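Local atomic coordinates of FEZ-1 protein (Fluoribacter gormanii, PDB entry 5WCK), a protein that probably hydrolyses beta-lactam antibiotics as a monomeric subclass B3 metallo-beta-lactamase that carries two zinc ions in its active site. Residues A[200-212]-A[236-250]. The protein carries 2 engineered substitutions. Sequence-based numbering, arbitrary orientation.
With SO4 (sulfate ion), chain J.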
ATOM      1  N   ILE A 200      -7.253 -10.999   8.720  1.00  4.94           N
ATOM      2  CA  ILE A 200      -8.693 -11.149   8.423  1.00  4.71           C
ATOM      3  C   ILE A 200      -9.522 -10.610   9.592  1.00  6.62           C
ATOM      4  O   ILE A 200     -10.477  -9.844   9.384  1.00  6.21           O
ATOM      5  CB  ILE A 200      -9.047 -12.605   8.088  1.00  5.75           C
ATOM      6  CG1 ILE A 200      -8.422 -13.005   6.750  1.00  6.33           C
ATOM      7  CG2 ILE A 200     -10.554 -12.810   8.087  1.00  7.03           C
ATOM      8  CD1 ILE A 200      -8.334 -14.470   6.520  1.00  7.62           C
ATOM      9  N   LYS A 201      -9.163 -11.008  10.810  1.00  5.59           N
ATOM     10  CA  LYS A 201      -9.921 -10.538  11.970  1.00  6.76           C
ATOM     11  C   LYS A 201      -9.890  -9.003  12.038  1.00  6.51           C
ATOM     12  O   LYS A 201     -10.938  -8.361  12.270  1.00  9.18           O
ATOM     13  CB  LYS A 201      -9.387 -11.183  13.247  1.00  6.35           C
ATOM     14  CG  LYS A 201     -10.091 -10.719  14.503  1.00  9.59           C
ATOM     15  CD  LYS A 201      -9.560 -11.421  15.730  1.00 13.40           C
ATOM     16  CE  LYS A 201     -10.284 -10.995  16.997  1.00 18.24           C
ATOM     17  NZ  LYS A 201      -9.706 -11.669  18.187  1.00 27.00           N
ATOM     18  N   VAL A 202      -8.700  -8.402  11.888  1.00  5.38           N
ATOM     19  CA  VAL A 202      -8.524  -6.933  11.959  1.00  7.19           C
ATOM     20  C   VAL A 202      -9.353  -6.260  10.860  1.00  6.14           C
ATOM     21  O   VAL A 202     -10.098  -5.300  11.125  1.00  7.73           O
ATOM     22  CB  VAL A 202      -7.037  -6.546  11.836  1.00  9.26           C
ATOM     23  CG1 VAL A 202      -6.805  -5.070  11.512  1.00  9.70           C
ATOM     24  CG2 VAL A 202      -6.283  -6.970  13.090  1.00 11.33           C
ATOM     25  N   LEU A 203      -9.210  -6.734   9.622  1.00  5.14           N
ATOM     26  CA  LEU A 203      -9.859  -6.044   8.504  1.00  5.22           C
ATOM     27  C   LEU A 203     -11.393  -6.211   8.531  1.00  6.00           C
ATOM     28  O   LEU A 203     -12.140  -5.258   8.179  1.00  7.29           O
ATOM     29  CB  LEU A 203      -9.249  -6.557   7.200  1.00  6.45           C
ATOM     30  CG  LEU A 203      -7.835  -6.069   6.935  1.00  7.32           C
ATOM     31  CD1 LEU A 203      -7.259  -6.844   5.768  1.00 11.52           C
ATOM     32  CD2 LEU A 203      -7.765  -4.567   6.680  1.00  9.87           C
ATOM     33  N   GLU A 204     -11.878  -7.384   8.947  1.00  4.82           N
ATOM     34  CA  GLU A 204     -13.338  -7.626   9.043  1.00  8.33           C
ATOM     35  C   GLU A 204     -13.991  -6.689  10.061  1.00 11.60           C
ATOM     36  O   GLU A 204     -15.175  -6.389   9.930  1.00 12.74           O
ATOM     37  CB  GLU A 204     -13.652  -9.075   9.364  1.00  8.22           C
ATOM     38  CG  GLU A 204     -13.330 -10.019   8.219  0.50 11.29           C
ATOM     39  CD  GLU A 204     -14.091 -11.332   8.220  0.50 16.90           C
ATOM     40  OE1 GLU A 204     -14.678 -11.678   9.261  0.50 26.80           O
ATOM     41  OE2 GLU A 204     -14.059 -12.024   7.188  0.50 17.39           O
ATOM     42  N   SER A 205     -13.249  -6.223  11.055  1.00  7.69           N
ATOM     43  CA  SER A 205     -13.867  -5.408  12.097  1.00  8.16           C
ATOM     44  C   SER A 205     -13.526  -3.924  11.920  1.00  9.39           C
ATOM     45  O   SER A 205     -13.882  -3.123  12.760  1.00  9.11           O
ATOM     46  CB  SER A 205     -13.525  -5.934  13.453  1.00 16.31           C
ATOM     47  OG  SER A 205     -12.144  -5.928  13.637  1.00 22.78           O
ATOM     48  N   MET A 206     -12.866  -3.565  10.802  1.00  7.62           N
ATOM     49  CA  MET A 206     -12.335  -2.206  10.552  1.00  6.66           C
ATOM     50  C   MET A 206     -13.372  -1.373   9.783  1.00  6.17           C
ATOM     51  O   MET A 206     -13.850  -1.777   8.717  1.00  7.12           O
ATOM     52  CB  MET A 206     -11.054  -2.244   9.700  1.00  7.67           C
ATOM     53  CG  MET A 206     -10.369  -0.911   9.523  1.00  9.67           C
ATOM     54  SD  MET A 206      -8.777  -1.061   8.646  1.00 11.62           S
ATOM     55  CE  MET A 206      -7.760  -1.653   9.993  1.00 16.00           C
ATOM     56  N   ARG A 207     -13.657  -0.177  10.295  1.00  6.28           N
ATOM     57  CA  ARG A 207     -14.450   0.812   9.561  1.00  6.19           C
ATOM     58  C   ARG A 207     -13.716   1.145   8.252  1.00  6.85           C
ATOM     59  O   ARG A 207     -12.524   1.404   8.238  1.00  8.40           O
ATOM     60  CB  ARG A 207     -14.585   2.077  10.408  1.00  8.14           C
ATOM     61  CG  ARG A 207     -15.440   3.181   9.806  0.50  6.97           C
ATOM     62  CD  ARG A 207     -16.919   2.956  10.047  0.50  6.82           C
ATOM     63  NE  ARG A 207     -17.290   2.941  11.452  0.50  7.11           N
ATOM     64  CZ  ARG A 207     -17.537   4.017  12.195  0.50  6.61           C
ATOM     65  NH1 ARG A 207     -17.766   3.872  13.486  0.50 10.78           N
ATOM     66  NH2 ARG A 207     -17.575   5.225  11.651  0.50  6.35           N
ATOM     67  N   CYS A 208     -14.458   1.098   7.161  1.00  6.83           N
ATOM     68  CA  CYS A 208     -13.865   1.305   5.828  1.00  6.35           C
ATOM     69  C   CYS A 208     -14.884   2.051   4.964  1.00  9.47           C
ATOM     70  O   CYS A 208     -15.832   1.441   4.475  1.00 10.56           O
ATOM     71  CB  CYS A 208     -13.504  -0.034   5.223  1.00  9.04           C
ATOM     72  SG  CYS A 208     -12.629   0.148   3.644  1.00 12.53           S
ATOM     73  N   ASP A 209     -14.668   3.350   4.797  1.00  7.42           N
ATOM     74  CA  ASP A 209     -15.558   4.192   3.982  1.00  8.11           C
ATOM     75  C   ASP A 209     -14.923   4.407   2.601  1.00  7.07           C
ATOM     76  O   ASP A 209     -15.537   4.102   1.582  1.00 10.54           O
ATOM     77  CB  ASP A 209     -15.882   5.535   4.644  1.00  9.92           C
ATOM     78  CG  ASP A 209     -16.507   5.404   6.029  1.00 12.00           C
ATOM     79  OD1 ASP A 209     -17.496   4.674   6.143  1.00 21.03           O
ATOM     80  OD2 ASP A 209     -15.955   5.963   6.971  1.00  9.88           O
ATOM     81  N   ILE A 210     -13.689   4.907   2.564  1.00  6.27           N
ATOM     82  CA  ILE A 210     -12.983   5.160   1.307  1.00  6.61           C
ATOM     83  C   ILE A 210     -11.996   4.008   1.101  1.00  5.98           C
ATOM     84  O   ILE A 210     -11.050   3.831   1.855  1.00  8.31           O
ATOM     85  CB  ILE A 210     -12.332   6.547   1.286  1.00  8.39           C
ATOM     86  CG1 ILE A 210     -13.417   7.630   1.244  1.00 11.05           C
ATOM     87  CG2 ILE A 210     -11.369   6.699   0.097  1.00  8.28           C
ATOM     88  CD1 ILE A 210     -12.920   9.006   1.503  1.00 11.36           C
ATOM     89  N   PHE A 211     -12.338   3.176   0.134  1.00  4.96           N
ATOM     90  CA  PHE A 211     -11.767   1.864  -0.084  1.00  4.72           C
ATOM     91  C   PHE A 211     -10.622   1.955  -1.090  1.00  5.82           C
ATOM     92  O   PHE A 211     -10.859   2.221  -2.257  1.00  6.32           O
ATOM     93  CB  PHE A 211     -12.883   0.929  -0.557  1.00  5.15           C
ATOM     94  CG  PHE A 211     -12.458  -0.412  -1.090  1.00  5.35           C
ATOM     95  CD1 PHE A 211     -11.307  -1.059  -0.665  1.00  6.85           C
ATOM     96  CD2 PHE A 211     -13.227  -1.023  -2.057  1.00  5.69           C
ATOM     97  CE1 PHE A 211     -10.952  -2.293  -1.198  1.00  8.68           C
ATOM     98  CE2 PHE A 211     -12.863  -2.239  -2.609  1.00  6.34           C
ATOM     99  CZ  PHE A 211     -11.727  -2.868  -2.179  1.00  7.48           C
ATOM    100  N   LEU A 212      -9.392   1.747  -0.619  1.00  5.19           N
ATOM    101  CA  LEU A 212      -8.199   1.864  -1.476  1.00  4.29           C
ATOM    102  C   LEU A 212      -7.297   0.650  -1.238  1.00  6.49           C
ATOM    103  O   LEU A 212      -7.586  -0.222  -0.366  1.00  5.72           O
ATOM    104  CB  LEU A 212      -7.472   3.175  -1.155  1.00  5.09           C
ATOM    105  CG  LEU A 212      -8.304   4.445  -1.321  1.00  6.35           C
ATOM    106  CD1 LEU A 212      -7.581   5.647  -0.722  1.00  5.30           C
ATOM    107  CD2 LEU A 212      -8.620   4.696  -2.789  1.00  8.27           C
ATOM    108  N   PHE A 236     -15.308   6.944  -4.691  1.00  7.29           N
ATOM    109  CA  PHE A 236     -14.297   6.251  -3.900  1.00  6.50           C
ATOM    110  C   PHE A 236     -14.835   6.001  -2.486  1.00  6.69           C
ATOM    111  O   PHE A 236     -14.232   5.253  -1.749  1.00  7.33           O
ATOM    112  CB  PHE A 236     -12.965   6.997  -3.926  1.00  6.20           C
ATOM    113  CG  PHE A 236     -12.328   6.913  -5.288  1.00  6.39           C
ATOM    114  CD1 PHE A 236     -11.611   5.794  -5.660  1.00  5.92           C
ATOM    115  CD2 PHE A 236     -12.577   7.887  -6.245  1.00  7.75           C
ATOM    116  CE1 PHE A 236     -11.097   5.665  -6.943  1.00  7.35           C
ATOM    117  CE2 PHE A 236     -12.052   7.767  -7.519  1.00  7.14           C
ATOM    118  CZ  PHE A 236     -11.332   6.653  -7.872  1.00  6.62           C
ATOM    119  N   VAL A 237     -15.971   6.598  -2.127  1.00  6.79           N
ATOM    120  CA  VAL A 237     -16.711   6.189  -0.908  1.00  6.20           C
ATOM    121  C   VAL A 237     -17.469   4.918  -1.271  1.00  6.31           C
ATOM    122  O   VAL A 237     -18.456   4.954  -2.012  1.00  8.79           O
ATOM    123  CB  VAL A 237     -17.646   7.300  -0.380  1.00  5.85           C
ATOM    124  CG1 VAL A 237     -18.482   6.824   0.809  1.00  8.85           C
ATOM    125  CG2 VAL A 237     -16.875   8.543  -0.030  1.00  7.71           C
ATOM    126  N   ASP A 238     -16.956   3.780  -0.775  1.00  5.57           N
ATOM    127  CA  ASP A 238     -17.459   2.480  -1.197  1.00  6.69           C
ATOM    128  C   ASP A 238     -17.341   1.496  -0.042  1.00  6.28           C
ATOM    129  O   ASP A 238     -16.623   0.506  -0.128  1.00  6.64           O
ATOM    130  CB  ASP A 238     -16.687   1.964  -2.409  1.00  6.68           C
ATOM    131  CG  ASP A 238     -17.203   0.662  -3.004  1.00  7.84           C
ATOM    132  OD1 ASP A 238     -18.387   0.295  -2.749  1.00  9.05           O
ATOM    133  OD2 ASP A 238     -16.413   0.000  -3.728  1.00  8.30           O
ATOM    134  N   PRO A 239     -18.078   1.707   1.056  1.00  6.27           N
ATOM    135  CA  PRO A 239     -18.032   0.784   2.190  1.00  6.40           C
ATOM    136  C   PRO A 239     -18.498  -0.641   1.868  1.00  9.06           C
ATOM    137  O   PRO A 239     -17.967  -1.607   2.445  1.00  8.47           O
ATOM    138  CB  PRO A 239     -18.933   1.446   3.242  1.00  8.76           C
ATOM    139  CG  PRO A 239     -19.831   2.355   2.431  1.00  8.57           C
ATOM    140  CD  PRO A 239     -18.954   2.856   1.317  1.00  8.49           C
ATOM    141  N   THR A 240     -19.490  -0.786   0.970  1.00  6.89           N
ATOM    142  CA  THR A 240     -19.967  -2.101   0.614  1.00  7.88           C
ATOM    143  C   THR A 240     -18.882  -2.846  -0.166  1.00  8.07           C
ATOM    144  O   THR A 240     -18.607  -4.016   0.114  1.00  8.94           O
ATOM    145  CB  THR A 240     -21.282  -2.035  -0.172  1.00 10.29           C
ATOM    146  OG1 THR A 240     -22.246  -1.396   0.670  1.00 11.28           O
ATOM    147  CG2 THR A 240     -21.767  -3.407  -0.591  1.00 12.44           C
ATOM    148  N   GLY A 241     -18.235  -2.167  -1.118  1.00  6.79           N
ATOM    149  CA  GLY A 241     -17.145  -2.785  -1.869  1.00  7.11           C
ATOM    150  C   GLY A 241     -15.994  -3.197  -0.970  1.00  7.21           C
ATOM    151  O   GLY A 241     -15.387  -4.265  -1.161  1.00  7.83           O
ATOM    152  N   CYS A 242     -15.709  -2.357   0.023  1.00  6.31           N
ATOM    153  CA  CYS A 242     -14.636  -2.646   0.972  1.00  7.58           C
ATOM    154  C   CYS A 242     -14.963  -3.918   1.775  1.00  6.13           C
ATOM    155  O   CYS A 242     -14.158  -4.854   1.827  1.00  6.61           O
ATOM    156  CB  CYS A 242     -14.426  -1.499   1.928  1.00  8.31           C
ATOM    157  SG  CYS A 242     -12.853  -1.716   2.786  1.00 10.80           S
ATOM    158  N   LYS A 243     -16.177  -3.966   2.343  1.00  6.63           N
ATOM    159  CA  LYS A 243     -16.658  -5.141   3.125  1.00  8.58           C
ATOM    160  C   LYS A 243     -16.551  -6.403   2.260  1.00  7.88           C
ATOM    161  O   LYS A 243     -16.033  -7.428   2.665  1.00  7.50           O
ATOM    162  CB  LYS A 243     -18.107  -4.878   3.567  1.00 12.31           C
ATOM    163  CG  LYS A 243     -18.910  -6.083   4.019  1.00 23.84           C
ATOM    164  CD  LYS A 243     -20.291  -5.691   4.518  1.00 16.56           C
ATOM    165  CE  LYS A 243     -21.373  -5.851   3.476  1.00 23.67           C
ATOM    166  NZ  LYS A 243     -22.713  -5.754   4.102  1.00 18.38           N
ATOM    167  N   ASN A 244     -17.040  -6.314   1.019  1.00  7.65           N
ATOM    168  CA  ASN A 244     -17.139  -7.481   0.169  1.00  8.00           C
ATOM    169  C   ASN A 244     -15.743  -7.936  -0.271  1.00  7.13           C
ATOM    170  O   ASN A 244     -15.484  -9.132  -0.397  1.00  8.42           O
ATOM    171  CB  ASN A 244     -18.009  -7.187  -1.049  1.00 10.09           C
ATOM    172  CG  ASN A 244     -19.483  -7.093  -0.735  1.00 14.84           C
ATOM    173  OD1 ASN A 244     -19.932  -7.462   0.355  1.00 16.60           O
ATOM    174  ND2 ASN A 244     -20.229  -6.546  -1.684  1.00 16.27           N
ATOM    175  N   TYR A 245     -14.836  -6.980  -0.515  1.00  6.06           N
ATOM    176  CA  TYR A 245     -13.473  -7.322  -0.950  1.00  6.17           C
ATOM    177  C   TYR A 245     -12.721  -8.033   0.174  1.00  6.22           C
ATOM    178  O   TYR A 245     -12.079  -9.049  -0.039  1.00  6.41           O
ATOM    179  CB  TYR A 245     -12.700  -6.079  -1.400  1.00  6.84           C
ATOM    180  CG  TYR A 245     -11.257  -6.382  -1.727  1.00  6.36           C
ATOM    181  CD1 TYR A 245     -10.915  -7.008  -2.912  1.00  6.94           C
ATOM    182  CD2 TYR A 245     -10.231  -6.091  -0.840  1.00  7.42           C
ATOM    183  CE1 TYR A 245      -9.600  -7.329  -3.207  1.00  6.98           C
ATOM    184  CE2 TYR A 245      -8.908  -6.392  -1.132  1.00  6.10           C
ATOM    185  CZ  TYR A 245      -8.589  -7.018  -2.313  1.00  5.47           C
ATOM    186  OH  TYR A 245      -7.310  -7.371  -2.633  1.00  9.33           O
ATOM    187  N   ILE A 246     -12.798  -7.479   1.381  1.00  5.45           N
ATOM    188  CA  ILE A 246     -12.168  -8.122   2.540  1.00  6.62           C
ATOM    189  C   ILE A 246     -12.730  -9.536   2.721  1.00  7.37           C
ATOM    190  O   ILE A 246     -11.985 -10.517   2.922  1.00  7.89           O
ATOM    191  CB  ILE A 246     -12.321  -7.251   3.792  1.00  5.74           C
ATOM    192  CG1 ILE A 246     -11.447  -5.996   3.689  1.00  6.53           C
ATOM    193  CG2 ILE A 246     -11.988  -8.063   5.040  1.00  7.46           C
ATOM    194  CD1 ILE A 246     -11.881  -4.865   4.580  1.00  7.32           C
ATOM    195  N   GLU A 247     -14.051  -9.692   2.653  1.00  6.01           N
ATOM    196  CA  GLU A 247     -14.659 -11.027   2.807  1.00  7.44           C
ATOM    197  C   GLU A 247     -14.204 -11.978   1.689  1.00  7.02           C
ATOM    198  O   GLU A 247     -13.923 -13.136   1.946  1.00  7.05           O
ATOM    199  CB  GLU A 247     -16.192 -10.936   2.842  1.00  8.99           C
ATOM    200  CG  GLU A 247     -16.876 -12.268   3.038  1.00 15.38           C
ATOM    201  CD  GLU A 247     -16.837 -12.865   4.440  1.00 33.44           C
ATOM    202  OE1 GLU A 247     -16.360 -12.186   5.360  1.00 29.78           O
ATOM    203  OE2 GLU A 247     -17.288 -14.019   4.608  1.00 31.79           O
ATOM    204  N   GLN A 248     -14.105 -11.487   0.452  1.00  7.38           N
ATOM    205  CA  GLN A 248     -13.654 -12.295  -0.666  1.00  7.75           C
ATOM    206  C   GLN A 248     -12.208 -12.768  -0.437  1.00  6.58           C
ATOM    207  O   GLN A 248     -11.892 -13.907  -0.670  1.00  7.86           O
ATOM    208  CB  GLN A 248     -13.737 -11.529  -1.985  1.00 10.03           C
ATOM    209  CG  GLN A 248     -13.302 -12.361  -3.186  1.00 12.63           C
ATOM    210  CD  GLN A 248     -14.248 -13.515  -3.410  1.00 24.39           C
ATOM    211  OE1 GLN A 248     -15.463 -13.334  -3.515  1.00 25.23           O
ATOM    212  NE2 GLN A 248     -13.701 -14.722  -3.445  1.00 22.31           N
ATOM    213  N   LYS A 249     -11.318 -11.863  -0.017  1.00  5.38           N
ATOM    214  CA  LYS A 249      -9.931 -12.230   0.193  1.00  5.68           C
ATOM    215  C   LYS A 249      -9.814 -13.164   1.405  1.00  6.34           C
ATOM    216  O   LYS A 249      -8.963 -14.061   1.407  1.00  7.33           O
ATOM    217  CB  LYS A 249      -9.026 -11.005   0.313  1.00  8.88           C
ATOM    218  CG  LYS A 249      -8.915 -10.162  -0.946  1.00  7.00           C
ATOM    219  CD  LYS A 249      -8.608 -10.949  -2.224  1.00  7.69           C
ATOM    220  CE  LYS A 249      -7.365 -11.805  -2.139  1.00 10.44           C
ATOM    221  NZ  LYS A 249      -7.208 -12.601  -3.385  1.00 15.75           N
ATOM    222  N   ALA A 250     -10.678 -13.002   2.420  1.00  6.46           N
ATOM    223  CA  ALA A 250     -10.674 -13.935   3.550  1.00  8.02           C
ATOM    224  C   ALA A 250     -11.067 -15.330   3.041  1.00  7.22           C
ATOM    225  O   ALA A 250     -10.442 -16.345   3.377  1.00  6.75           O
ATOM    226  CB  ALA A 250     -11.609 -13.446   4.627  1.00  7.58           C
TER
HETATM  227  S   SO4 J 308      -7.042  -9.478  -5.731  0.50 31.15           S
HETATM  228  O1  SO4 J 308      -6.296  -9.058  -6.930  0.50 27.26           O
HETATM  229  O2  SO4 J 308      -6.598  -8.675  -4.554  0.50 12.58           O
HETATM  230  O3  SO4 J 308      -8.494  -9.271  -5.954  0.50 23.65           O
HETATM  231  O4  SO4 J 308      -6.760 -10.911  -5.477  0.50 21.21           O
HETATM  232  O   HOH W   1     -17.582  -1.431   5.266  1.00 12.53           O
HETATM  233  O   HOH W   2     -13.066   3.259  -3.331  1.00  6.58           O
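C208 and C242 are joined covalently, SG to SG at 2.1 Å with the disulfide torsion at 88°, pinning the turn before strand 210-213 to the first turn of the C-terminal helix 239-262. The sulfur of C242 also sits obliquely beside the F211 ring.

F211 packs against the helix beside this link, its CG anti to the backbone N (chi1 169°), which directs the ring onto C242 and Y245. C242 CA lies over one face of the F211 ring, a CH-pi contact 3.8 Å from the centroid, while D238 OD2 meets the ring edge in its plane. F211 CZ presses on Y245 CB at 3.4 Å; the two rings are oblique, their planes 38° apart.

Just before the helix, I210 and V237 form a single beta bridge: D238 N donates to D209 O (2.8 Å), F211 N reaches F236 O only weakly, and a water bridges the carbonyls of F211 and F236. D238 then N-caps the helix, its OD1 taking G241 N from above the carboxylate plane, while OD2 pairs with K224.

Helix segments 200-204 and 239-250 run nearly antiparallel; I246 CG2 packs on L203 CB (3.8 Å) and A250 CB on I200 CG2. Disulfide, F211 packing and the D209-D238 bond thus tie the start of helix 239-262 to edge strand 210-213 and the loop before it, whereas its hold on helix 192-204 is apolar; the cap steadies the helix start itself.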